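Local coordinates for hypothetical protein SA2161 (Staphylococcus aureus, PDB 1Y7R) that is of unknown function but probably transfers an acetyl group from acetyl-CoA to a substrate not yet identified, at residues 8-11 with 12-15; 88-91 with 92-96. The protein carries 4 engineered substitutions. All blocks are in the same frame, centred on the assembly; numbering follows the deposited sequence.

Contact 1 (8-11 with 12-15); sequences IPTC and EDYC
Thr10 meets Glu12 first, and only loosely: CB of Glu12 comes 4.2 Å from Thr10 OG1, while the rest of the glutamate runs out extended, away from the turn. Asp13 is where the contact tightens. Its backbone N donates to Thr10 OG1 at 3.0 Å, a bond with an N-H...O angle of 159°, which makes Thr10 the N-cap of helix 11-20. The hydroxyl can reach because chi1 of Thr10 is 68°, tucking OG1 between the residue's own N and carbonyl carbon and turning CG2 away from the carbonyl. The carboxylate of Asp13 crosses the threonine side chain, with its CG 3.3 Å from OG1. It does not close a direct bond back to the N-cap nitrogen, as the reciprocal half of a capping box would. A water does this instead, donating to Asp13 OD1 at 2.6 Å and accepting a weak bond from Thr10 N at 3.3 Å. The return path thus goes through one bound water, and the firm part of the cap is the bond from Asp13 N. Tyr14 begins the regular ladder, its N donating to Thr10 O at 3.0 Å. Its CB rests against Pro9 CB at 4.4 Å, a light apolar touch, and the ring then leads away from the turn. Cys15 carries the ladder on: its N meets Cys11 O at 2.9 Å and nearly straight, at 171°. Beyond the turn, Cys11 and Cys15 face helix 28-34, Pro9 presses on strands 40-46 and 49-58, and Asp13 touches Leu50. Tyr14 passes between that helix and strand 49-58, packs on Thr62 of the second subunit, and gives its OH a hydrogen bond with Asp68 of strand 63-71.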
ATOM      1  N   ILE A   8       9.287 -15.088   8.733  1.00 11.60           N
ATOM      2  CA  ILE A   8       8.415 -14.229   9.550  1.00 11.91           C
ATOM      3  C   ILE A   8       9.202 -13.797  10.808  1.00 11.93           C
ATOM      4  O   ILE A   8       9.810 -14.645  11.481  1.00 12.26           O
ATOM      5  CB  ILE A   8       7.116 -15.004   9.945  1.00 11.60           C
ATOM      6  CG1 ILE A   8       6.053 -14.054  10.543  1.00 11.75           C
ATOM      7  CG2 ILE A   8       7.443 -16.197  10.906  1.00 11.17           C
ATOM      8  CD1 ILE A   8       4.648 -14.666  10.590  1.00 13.60           C
ATOM      9  N   PRO A   9       9.252 -12.470  11.097  1.00 12.34           N
ATOM     10  CA  PRO A   9       9.923 -11.974  12.307  1.00 12.43           C
ATOM     11  C   PRO A   9       9.091 -12.312  13.559  1.00 11.85           C
ATOM     12  O   PRO A   9       7.895 -12.547  13.447  1.00 12.37           O
ATOM     13  CB  PRO A   9       9.946 -10.447  12.098  1.00 13.02           C
ATOM     14  CG  PRO A   9       9.462 -10.197  10.736  1.00 14.25           C
ATOM     15  CD  PRO A   9       8.670 -11.375  10.296  1.00 13.27           C
ATOM     16  N   THR A  10       9.701 -12.354  14.747  1.00 11.41           N
ATOM     17  CA  THR A  10       8.864 -12.421  15.949  1.00 11.46           C
ATOM     18  C   THR A  10       8.223 -11.065  16.233  1.00 11.00           C
ATOM     19  O   THR A  10       8.711 -10.051  15.759  1.00  9.47           O
ATOM     20  CB  THR A  10       9.643 -12.864  17.199  1.00 11.42           C
ATOM     21  OG1 THR A  10      10.580 -11.844  17.582  1.00 11.60           O
ATOM     22  CG2 THR A  10      10.349 -14.189  16.947  1.00 12.36           C
ATOM     23  N   CYS A  11       7.153 -11.049  17.038  1.00 10.77           N
ATOM     24  CA  CYS A  11       6.479  -9.797  17.353  1.00 11.63           C
ATOM     25  C   CYS A  11       7.437  -8.906  18.102  1.00  9.85           C
ATOM     26  O   CYS A  11       7.537  -7.716  17.803  1.00 10.02           O
ATOM     27  CB  CYS A  11       5.226 -10.012  18.195  1.00 12.12           C
ATOM     28  SG  CYS A  11       3.861 -10.686  17.227  1.00 21.14           S
ATOM     29  N   GLU A  12       8.164  -9.480  19.064  1.00  9.01           N
ATOM     30  CA  GLU A  12       9.116  -8.684  19.821  1.00  8.76           C
ATOM     31  C   GLU A  12      10.173  -8.064  18.925  1.00  8.59           C
ATOM     32  O   GLU A  12      10.438  -6.872  19.051  1.00  8.86           O
ATOM     33  CB  GLU A  12       9.797  -9.506  20.927  1.00  8.54           C
ATOM     34  CG  GLU A  12      10.916  -8.708  21.628  1.00 10.12           C
ATOM     35  CD  GLU A  12      11.327  -9.280  22.953  1.00 13.57           C
ATOM     36  OE1 GLU A  12      10.959 -10.437  23.249  1.00 15.65           O
ATOM     37  OE2 GLU A  12      12.033  -8.578  23.703  1.00 12.60           O
ATOM     38  N   ASP A  13      10.770  -8.853  18.023  1.00  8.17           N
ATOM     39  CA  ASP A  13      11.868  -8.360  17.159  1.00  8.44           C
ATOM     40  C   ASP A  13      11.349  -7.236  16.243  1.00  8.22           C
ATOM     41  O   ASP A  13      12.010  -6.204  16.052  1.00  6.90           O
ATOM     42  CB  ASP A  13      12.464  -9.490  16.312  1.00 10.73           C
ATOM     43  CG  ASP A  13      13.475 -10.335  17.067  1.00 14.03           C
ATOM     44  OD1 ASP A  13      13.938 -11.341  16.473  1.00 18.16           O
ATOM     45  OD2 ASP A  13      13.842  -9.988  18.217  1.00 16.92           O
ATOM     46  N   TYR A  14      10.154  -7.434  15.694  1.00  6.79           N
ATOM     47  CA  TYR A  14       9.517  -6.460  14.824  1.00  7.29           C
ATOM     48  C   TYR A  14       9.308  -5.147  15.551  1.00  7.39           C
ATOM     49  O   TYR A  14       9.721  -4.088  15.085  1.00  7.17           O
ATOM     50  CB  TYR A  14       8.190  -7.002  14.276  1.00  7.79           C
ATOM     51  CG  TYR A  14       7.354  -5.970  13.544  1.00  8.00           C
ATOM     52  CD1 TYR A  14       7.566  -5.733  12.199  1.00  8.47           C
ATOM     53  CD2 TYR A  14       6.320  -5.263  14.187  1.00  8.63           C
ATOM     54  CE1 TYR A  14       6.812  -4.814  11.492  1.00  8.46           C
ATOM     55  CE2 TYR A  14       5.561  -4.323  13.485  1.00 10.41           C
ATOM     56  CZ  TYR A  14       5.816  -4.095  12.143  1.00  9.84           C
ATOM     57  OH  TYR A  14       5.070  -3.172  11.434  1.00  9.27           O
ATOM     58  N   CYS A  15       8.633  -5.217  16.697  1.00  7.13           N
ATOM     59  CA  CYS A  15       8.307  -4.015  17.434  1.00  6.58           C
ATOM     60  C   CYS A  15       9.607  -3.314  17.853  1.00  6.16           C
ATOM     61  O   CYS A  15       9.720  -2.077  17.775  1.00  5.92           O
ATOM     62  CB  CYS A  15       7.475  -4.381  18.661  1.00  6.79           C
ATOM     63  SG  CYS A  15       5.795  -4.890  18.201  1.00  9.85           S
TER
HETATM   64  O   HOH W   1      13.005 -12.857  14.614  1.00 26.75           O

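Contact 2 (88-91 with 92-96); sequences IMKY and IKNVS
Ile92, which sits against Ile88 and Tyr91, has a carbonyl oxygen gripped twice: Ser96 N lies 2.7 Å from Ile92 O, and Val95 N is 3.0 Å from the same Ile92 O. One turn back the helix is regular, with Ile92 N bonded to Ile88 O at 3.0 Å and Lys93 N to Met89 O at 2.9 Å. The bonds of Asn94 N to Lys90 O and Tyr91 O, and of Val95 N to Tyr91 O, are weak, so the regular pattern loosens locally before Ile92 O takes its two donors. This is helix 80-95, the crossover of the beta-alpha-beta unit between strands 63-71 and 101-107, a unit that belongs to the GNAT fold. Its buried side is apolar. Ile92 CD1 lies alongside Ile88 CG2 at 3.8 Å and is pressed by the CE of Met89, a selenomethionine, at a tight 3.4 Å; bends at chi2 and chi3 bring that methyl back to it. With CG anti to its N (chi1 168°), Tyr91 sends its ring obliquely past Val95, CE1 4.0 Å from CG2, and on to stack with Phe40. On the exposed face, the ammonium groups of Lys90 and Lys93 come close, NZ to NZ 3.8 Å. Val95 O accepts from Lys33 NZ of the second subunit.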
ATOM      1  N   ILE A  88      13.917  -6.801  -1.754  1.00  5.25           N
ATOM      2  CA  ILE A  88      12.544  -6.414  -2.095  1.00  5.89           C
ATOM      3  C   ILE A  88      12.363  -6.253  -3.608  1.00  5.51           C
ATOM      4  O   ILE A  88      11.378  -6.744  -4.186  1.00  6.89           O
ATOM      5  CB  ILE A  88      12.139  -5.130  -1.330  1.00  5.76           C
ATOM      6  CG1 ILE A  88      11.935  -5.463   0.140  1.00  5.84           C
ATOM      7  CG2 ILE A  88      10.891  -4.489  -1.921  1.00  5.57           C
ATOM      8  CD1 ILE A  88      11.649  -4.243   0.957  1.00 11.49           C
HETATM    9  N   MSE A  89      13.328  -5.602  -4.257  1.00  6.19           N
HETATM   10  CA  MSE A  89      13.214  -5.350  -5.710  1.00  7.06           C
HETATM   11  C   MSE A  89      13.325  -6.640  -6.512  1.00  7.37           C
HETATM   12  O   MSE A  89      12.690  -6.771  -7.577  1.00  7.80           O
HETATM   13  CB  MSE A  89      14.236  -4.312  -6.186  1.00  7.13           C
HETATM   14  CG  MSE A  89      13.981  -2.895  -5.674  1.00 11.93           C
HETATM   15 SE   MSE A  89      12.104  -2.261  -5.894  1.00 23.54          SE
HETATM   16  CE  MSE A  89      11.377  -2.833  -4.300  1.00 24.84           C
ATOM     17  N   LYS A  90      14.127  -7.580  -6.015  1.00  7.15           N
ATOM     18  CA  LYS A  90      14.131  -8.955  -6.531  1.00  8.50           C
ATOM     19  C   LYS A  90      12.777  -9.692  -6.456  1.00  7.64           C
ATOM     20  O   LYS A  90      12.341 -10.315  -7.444  1.00  7.79           O
ATOM     21  CB  LYS A  90      15.264  -9.745  -5.870  1.00  9.05           C
ATOM     22  CG  LYS A  90      15.382 -11.164  -6.384  1.00 11.75           C
ATOM     23  CD  LYS A  90      16.686 -11.796  -5.918  1.00 18.71           C
ATOM     24  CE  LYS A  90      17.653 -11.856  -7.087  1.00 20.96           C
ATOM     25  NZ  LYS A  90      17.421 -10.720  -8.037  1.00 24.52           N
ATOM     26  N   TYR A  91      12.115  -9.615  -5.303  1.00  7.29           N
ATOM     27  CA  TYR A  91      10.772 -10.181  -5.139  1.00  8.10           C
ATOM     28  C   TYR A  91       9.796  -9.546  -6.138  1.00  8.42           C
ATOM     29  O   TYR A  91       9.089 -10.237  -6.870  1.00  8.13           O
ATOM     30  CB  TYR A  91      10.272 -10.008  -3.697  1.00  8.34           C
ATOM     31  CG  TYR A  91       8.808 -10.314  -3.648  1.00  8.02           C
ATOM     32  CD1 TYR A  91       7.872  -9.292  -3.679  1.00  9.02           C
ATOM     33  CD2 TYR A  91       8.363 -11.631  -3.715  1.00 10.14           C
ATOM     34  CE1 TYR A  91       6.501  -9.573  -3.708  1.00  9.83           C
ATOM     35  CE2 TYR A  91       7.001 -11.918  -3.721  1.00 10.60           C
ATOM     36  CZ  TYR A  91       6.091 -10.888  -3.736  1.00 11.73           C
ATOM     37  OH  TYR A  91       4.733 -11.158  -3.752  1.00 15.14           O
ATOM     38  N   ILE A  92       9.781  -8.219  -6.194  1.00  7.57           N
ATOM     39  CA  ILE A  92       8.798  -7.531  -7.049  1.00  8.67           C
ATOM     40  C   ILE A  92       9.068  -7.818  -8.539  1.00  8.95           C
ATOM     41  O   ILE A  92       8.126  -8.067  -9.293  1.00  9.55           O
ATOM     42  CB  ILE A  92       8.754  -6.027  -6.756  1.00  8.75           C
ATOM     43  CG1 ILE A  92       8.269  -5.797  -5.309  1.00  7.51           C
ATOM     44  CG2 ILE A  92       7.814  -5.325  -7.760  1.00  9.58           C
ATOM     45  CD1 ILE A  92       8.375  -4.327  -4.823  1.00 10.63           C
ATOM     46  N   LYS A  93      10.344  -7.873  -8.929  1.00  9.93           N
ATOM     47  CA  LYS A  93      10.705  -8.180 -10.326  1.00 10.93           C
ATOM     48  C   LYS A  93      10.151  -9.530 -10.771  1.00 11.46           C
ATOM     49  O   LYS A  93       9.782  -9.689 -11.946  1.00 11.87           O
ATOM     50  CB  LYS A  93      12.234  -8.121 -10.521  1.00 12.47           C
ATOM     51  CG  LYS A  93      12.755  -8.622 -11.896  1.00 16.11           C
ATOM     52  CD  LYS A  93      14.097  -9.365 -11.772  1.00 20.24           C
ATOM     53  CE  LYS A  93      14.011 -10.538 -10.755  1.00 23.38           C
ATOM     54  NZ  LYS A  93      15.080 -11.578 -10.905  1.00 26.27           N
ATOM     55  N   ASN A  94      10.087 -10.496  -9.866  1.00 12.29           N
ATOM     56  CA  ASN A  94       9.652 -11.833 -10.241  1.00 14.54           C
ATOM     57  C   ASN A  94       8.120 -11.960 -10.314  1.00 13.97           C
ATOM     58  O   ASN A  94       7.606 -12.958 -10.813  1.00 14.27           O
ATOM     59  CB  ASN A  94      10.240 -12.917  -9.323  1.00 17.40           C
ATOM     60  CG  ASN A  94      11.716 -13.273  -9.641  1.00 22.40           C
ATOM     61  OD1 ASN A  94      12.658 -12.508  -9.324  1.00 27.45           O
ATOM     62  ND2 ASN A  94      11.926 -14.470 -10.215  1.00 26.41           N
ATOM     63  N   VAL A  95       7.406 -10.952  -9.820  1.00 12.01           N
ATOM     64  CA  VAL A  95       5.924 -10.951  -9.837  1.00 12.08           C
ATOM     65  C   VAL A  95       5.290  -9.823 -10.682  1.00 11.93           C
ATOM     66  O   VAL A  95       4.135  -9.920 -11.118  1.00 12.28           O
ATOM     67  CB  VAL A  95       5.336 -10.977  -8.398  1.00 12.01           C
ATOM     68  CG1 VAL A  95       5.882 -12.171  -7.614  1.00 13.79           C
ATOM     69  CG2 VAL A  95       5.630  -9.677  -7.649  1.00 13.11           C
ATOM     70  N   SER A  96       6.053  -8.764 -10.926  1.00 11.36           N
ATOM     71  CA  SER A  96       5.561  -7.585 -11.641  1.00 12.26           C
ATOM     72  C   SER A  96       5.426  -7.834 -13.154  1.00 10.40           C
ATOM     73  O   SER A  96       6.139  -8.641 -13.713  1.00 10.60           O
ATOM     74  CB  SER A  96       6.521  -6.437 -11.391  1.00 12.15           C
ATOM     75  OG  SER A  96       5.824  -5.224 -11.327  1.00 20.84           O
TER

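How the contacts relate
Contacts 1 and 2 mark opposite ends of helices: 8-15 covers the start of helix 11-20, 88-96 the last turns of helix 80-95. Their centres lie 23 Å apart and their nearest atoms about 12 Å, so they do not touch. Each is partly buried, and each has side chains on strands 40-46 and 63-71 of the central sheet. The chemistry differs with the end. Contact 1 is mainly polar, with a side-chain cap and a water spanning it, whereas contact 2 sets a mix of firm and weak backbone bonds beside an apolar face of isoleucine, selenomethionine and tyrosine. Both also reach the second subunit, contact 1 through a single packing touch, contact 2 through more residues.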